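Local atomic coordinates of cytochrome c2 iso-2 (Rhodospirillum centenum, PDB entry 1JDL), a protein that carries electrons through its covalently bound heme c, donating them to oxidized bacteriochlorophyll in the photophosphorylation pathway of purple non-sulfur photosynthetic bacteria. Residues A[31-39]-A[112-120]. Residues are numbered along the deposited sequence; the frame is centred on the assembly and turned at random.
Sequences PALTGVIDR and VAYLKQFSP. With HEM (protoporphyrin IX containing Fe), chain B.
Ser119 presses its side chain against Ile37 and the turn that precedes it. Ser119 CB lies 3.5 Å from Ile37 CB, tighter than usual for two carbons. With OG beside the backbone N of its own residue (chi1 -68°), Ser119 OG accepts a hydrogen bond from Ile37 N (3.2 Å). Water 1 donates to the carbonyls Leu33 O and Leu115 O and also bonds Ser119 OG, tying both segments together. Next to it Gly35 N donates to Phe118 O (3.0 Å), from above the carbonyl plane. Ile37 can be followed outward: CB meets Ser119 CB and OG, CG1 lies 3.4 Å from Ser119 OG, and CD1 ends near Lys116 CG and Leu115 CB. On the heme side, Leu115 CD2 meets Leu33 CB (4.2 Å), while Leu33 CD1 touches the heme at meso carbon CHB and Leu115 CD1 lies against the heme methyl CMB. A bend at chi3 (80°) helps bring the Arg39 guanidinium to Ala32 O and heme O2A, both at its edge, Arg39 NH2 giving a nearly straight bond to propionate O2A (3.1 Å, 163°). A methionine in its place would probably leave the propionate oxygen and Ala32 O without this shared donor. Pro31 O accepts from the axial ligand His19. Two successive type II turns, Leu33 to Val36 and Val36 to Arg39, thus join the C-terminal helix 105-115 and the residues that follow it to the heme pocket of the cytochrome c fold.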
loop_
_atom_site.group_PDB
_atom_site.type_symbol
_atom_site.label_atom_id
_atom_site.label_comp_id
_atom_site.label_asym_id
_atom_site.label_seq_id
_atom_site.Cartn_x
_atom_site.Cartn_y
_atom_site.Cartn_z
ATOM N N PRO A 31 5.307 -5.573 4.150
ATOM C CA PRO A 31 5.098 -6.727 3.271
ATOM C C PRO A 31 5.695 -6.585 1.878
ATOM O O PRO A 31 5.867 -5.474 1.366
ATOM C CB PRO A 31 3.577 -6.861 3.237
ATOM C CG PRO A 31 3.114 -5.440 3.379
ATOM C CD PRO A 31 4.033 -4.895 4.449
ATOM N N ALA A 32 6.014 -7.719 1.260
ATOM C CA ALA A 32 6.567 -7.707 -0.089
ATOM C C ALA A 32 5.522 -7.047 -0.980
ATOM O O ALA A 32 4.322 -7.223 -0.768
ATOM C CB ALA A 32 6.844 -9.138 -0.562
ATOM N N LEU A 33 5.966 -6.284 -1.972
ATOM C CA LEU A 33 5.019 -5.601 -2.840
ATOM C C LEU A 33 4.897 -6.187 -4.236
ATOM O O LEU A 33 4.254 -5.605 -5.112
ATOM C CB LEU A 33 5.354 -4.107 -2.905
ATOM C CG LEU A 33 5.181 -3.387 -1.560
ATOM C CD1 LEU A 33 5.606 -1.930 -1.706
ATOM C CD2 LEU A 33 3.729 -3.476 -1.108
ATOM N N THR A 34 5.512 -7.345 -4.453
ATOM C CA THR A 34 5.391 -7.992 -5.750
ATOM C C THR A 34 3.941 -8.472 -5.852
ATOM O O THR A 34 3.430 -9.120 -4.936
ATOM C CB THR A 34 6.332 -9.199 -5.861
ATOM O OG1 THR A 34 7.680 -8.771 -5.640
ATOM C CG2 THR A 34 6.237 -9.823 -7.246
ATOM N N GLY A 35 3.275 -8.124 -6.950
ATOM C CA GLY A 35 1.894 -8.534 -7.150
ATOM C C GLY A 35 0.880 -7.820 -6.272
ATOM O O GLY A 35 -0.230 -8.317 -6.061
ATOM N N VAL A 36 1.246 -6.646 -5.766
ATOM C CA VAL A 36 0.342 -5.894 -4.901
ATOM C C VAL A 36 -0.820 -5.248 -5.668
ATOM O O VAL A 36 -1.884 -5.007 -5.102
ATOM C CB VAL A 36 1.117 -4.810 -4.100
ATOM C CG1 VAL A 36 1.642 -3.727 -5.043
ATOM C CG2 VAL A 36 0.221 -4.214 -3.019
ATOM N N ILE A 37 -0.633 -4.980 -6.957
ATOM C CA ILE A 37 -1.702 -4.360 -7.737
ATOM C C ILE A 37 -2.956 -5.233 -7.793
ATOM O O ILE A 37 -2.914 -6.396 -8.215
ATOM C CB ILE A 37 -1.244 -4.048 -9.176
ATOM C CG1 ILE A 37 0.041 -3.219 -9.148
ATOM C CG2 ILE A 37 -2.347 -3.300 -9.919
ATOM C CD1 ILE A 37 -0.105 -1.852 -8.507
ATOM N N ASP A 38 -4.070 -4.651 -7.358
ATOM C CA ASP A 38 -5.369 -5.317 -7.319
ATOM C C ASP A 38 -5.449 -6.401 -6.240
ATOM O O ASP A 38 -6.425 -7.147 -6.169
ATOM C CB ASP A 38 -5.704 -5.922 -8.684
ATOM C CG ASP A 38 -7.121 -6.447 -8.750
ATOM O OD1 ASP A 38 -8.062 -5.650 -8.541
ATOM O OD2 ASP A 38 -7.295 -7.656 -9.006
ATOM N N ARG A 39 -4.420 -6.481 -5.404
ATOM C CA ARG A 39 -4.380 -7.465 -4.321
ATOM C C ARG A 39 -5.208 -6.942 -3.148
ATOM O O ARG A 39 -5.182 -5.745 -2.855
ATOM C CB ARG A 39 -2.928 -7.687 -3.869
ATOM C CG ARG A 39 -2.731 -8.806 -2.842
ATOM C CD ARG A 39 -1.244 -9.080 -2.581
ATOM N NE ARG A 39 -0.625 -8.118 -1.667
ATOM C CZ ARG A 39 0.690 -7.935 -1.554
ATOM N NH1 ARG A 39 1.523 -8.642 -2.305
ATOM N NH2 ARG A 39 1.177 -7.055 -0.688
ATOM N N VAL A 112 3.901 4.183 -8.507
ATOM C CA VAL A 112 2.830 3.240 -8.824
ATOM C C VAL A 112 3.072 2.650 -10.218
ATOM O O VAL A 112 2.820 1.467 -10.454
ATOM C CB VAL A 112 1.450 3.927 -8.758
ATOM C CG1 VAL A 112 0.368 3.017 -9.324
ATOM C CG2 VAL A 112 1.129 4.264 -7.310
ATOM N N ALA A 113 3.570 3.467 -11.142
ATOM C CA ALA A 113 3.862 2.975 -12.488
ATOM C C ALA A 113 4.940 1.896 -12.385
ATOM O O ALA A 113 4.935 0.915 -13.131
ATOM C CB ALA A 113 4.341 4.124 -13.378
ATOM N N TYR A 114 5.863 2.081 -11.447
ATOM C CA TYR A 114 6.939 1.122 -11.224
ATOM C C TYR A 114 6.375 -0.178 -10.638
ATOM O O TYR A 114 6.722 -1.278 -11.079
ATOM C CB TYR A 114 7.978 1.724 -10.270
ATOM C CG TYR A 114 9.089 0.779 -9.878
ATOM C CD1 TYR A 114 10.010 0.317 -10.820
ATOM C CD2 TYR A 114 9.218 0.341 -8.563
ATOM C CE1 TYR A 114 11.029 -0.557 -10.461
ATOM C CE2 TYR A 114 10.234 -0.534 -8.194
ATOM C CZ TYR A 114 11.135 -0.978 -9.145
ATOM O OH TYR A 114 12.143 -1.842 -8.777
ATOM N N LEU A 115 5.491 -0.044 -9.655
ATOM C CA LEU A 115 4.887 -1.204 -9.009
ATOM C C LEU A 115 4.043 -2.026 -9.974
ATOM O O LEU A 115 3.929 -3.238 -9.819
ATOM C CB LEU A 115 4.017 -0.766 -7.828
ATOM C CG LEU A 115 4.770 -0.211 -6.619
ATOM C CD1 LEU A 115 3.781 0.328 -5.593
ATOM C CD2 LEU A 115 5.634 -1.306 -6.015
ATOM N N LYS A 116 3.448 -1.364 -10.961
ATOM C CA LYS A 116 2.606 -2.051 -11.938
ATOM C C LYS A 116 3.403 -3.037 -12.781
ATOM O O LYS A 116 2.838 -3.969 -13.354
ATOM C CB LYS A 116 1.917 -1.040 -12.858
ATOM C CG LYS A 116 0.864 -0.187 -12.174
ATOM C CD LYS A 116 0.149 0.726 -13.168
ATOM C CE LYS A 116 -0.846 -0.038 -14.034
ATOM N NZ LYS A 116 -0.210 -1.095 -14.868
ATOM N N GLN A 117 4.714 -2.827 -12.855
ATOM C CA GLN A 117 5.589 -3.704 -13.630
ATOM C C GLN A 117 5.760 -5.073 -12.989
ATOM O O GLN A 117 6.208 -6.020 -13.640
ATOM C CB GLN A 117 6.970 -3.067 -13.787
ATOM C CG GLN A 117 6.992 -1.788 -14.597
ATOM C CD GLN A 117 8.399 -1.255 -14.770
ATOM O OE1 GLN A 117 9.086 -0.959 -13.791
ATOM N NE2 GLN A 117 8.838 -1.135 -16.018
ATOM N N PHE A 118 5.404 -5.174 -11.711
ATOM C CA PHE A 118 5.552 -6.421 -10.970
ATOM C C PHE A 118 4.237 -7.131 -10.664
ATOM O O PHE A 118 4.183 -7.999 -9.790
ATOM C CB PHE A 118 6.303 -6.146 -9.666
ATOM C CG PHE A 118 7.707 -5.657 -9.870
ATOM C CD1 PHE A 118 8.764 -6.557 -9.970
ATOM C CD2 PHE A 118 7.975 -4.293 -9.964
ATOM C CE1 PHE A 118 10.070 -6.107 -10.158
ATOM C CE2 PHE A 118 9.274 -3.832 -10.153
ATOM C CZ PHE A 118 10.326 -4.740 -10.249
ATOM N N SER A 119 3.181 -6.757 -11.379
ATOM C CA SER A 119 1.866 -7.362 -11.197
ATOM C C SER A 119 1.228 -7.610 -12.558
ATOM O O SER A 119 1.471 -6.866 -13.509
ATOM C CB SER A 119 0.951 -6.445 -10.373
ATOM O OG SER A 119 1.386 -6.344 -9.031
ATOM N N PRO A 120 0.398 -8.661 -12.669
ATOM C CA PRO A 120 -0.276 -8.995 -13.927
ATOM C C PRO A 120 -0.993 -7.782 -14.515
ATOM O O PRO A 120 -0.862 -7.547 -15.738
ATOM C CB PRO A 120 -1.248 -10.094 -13.509
ATOM C CG PRO A 120 -0.498 -10.793 -12.423
ATOM C CD PRO A 120 0.042 -9.628 -11.615
HETATM C CHA HEM B . 2.103 -1.384 4.016
HETATM C CHB HEM B . 3.339 0.900 -0.047
HETATM C CHC HEM B . 7.117 2.868 2.235
HETATM C CHD HEM B . 6.179 0.170 6.082
HETATM C C1A HEM B . 2.077 -0.882 2.714
HETATM C C2A HEM B . 1.010 -1.119 1.770
HETATM C C3A HEM B . 1.369 -0.465 0.632
HETATM C C4A HEM B . 2.650 0.152 0.882
HETATM C CMA HEM B . 0.561 -0.343 -0.651
HETATM C CAA HEM B . -0.180 -2.063 1.989
HETATM C CBA HEM B . 0.257 -3.453 1.528
HETATM C CGA HEM B . -0.772 -4.556 1.795
HETATM O O1A HEM B . -1.898 -4.258 2.241
HETATM O O2A HEM B . -0.448 -5.734 1.543
HETATM C C1B HEM B . 4.499 1.612 0.226
HETATM C C2B HEM B . 5.189 2.450 -0.723
HETATM C C3B HEM B . 6.099 3.161 0.008
HETATM C C4B HEM B . 6.141 2.578 1.295
HETATM C CMB HEM B . 4.930 2.473 -2.223
HETATM C CAB HEM B . 6.696 4.415 -0.238
HETATM C CBB HEM B . 6.457 5.362 -1.402
HETATM C C1C HEM B . 7.164 2.345 3.495
HETATM C C2C HEM B . 8.179 2.650 4.482
HETATM C C3C HEM B . 7.800 2.014 5.603
HETATM C C4C HEM B . 6.714 1.128 5.236
HETATM C CMC HEM B . 9.430 3.504 4.267
HETATM C CAC HEM B . 8.187 2.242 6.942
HETATM C CBC HEM B . 9.290 3.128 7.510
HETATM C C1D HEM B . 5.033 -0.551 5.834
HETATM C C2D HEM B . 4.402 -1.417 6.802
HETATM C C3D HEM B . 3.207 -1.803 6.262
HETATM C C4D HEM B . 3.138 -1.172 4.939
HETATM C CMD HEM B . 4.924 -1.779 8.195
HETATM C CAD HEM B . 2.119 -2.626 6.957
HETATM C CBD HEM B . 1.166 -1.625 7.621
HETATM C CGD HEM B . 0.097 -2.273 8.479
HETATM O O1D HEM B . -0.693 -1.520 9.088
HETATM O O2D HEM B . 0.035 -3.520 8.549
HETATM N NA HEM B . 3.071 -0.086 2.172
HETATM N NB HEM B . 5.091 1.679 1.469
HETATM N NC HEM B . 6.251 1.421 3.973
HETATM N ND HEM B . 4.268 -0.404 4.689
HETATM FE FE HEM B . 4.656 0.690 3.087
HETATM O O HOH W 1 3.469 -5.099 -7.909
#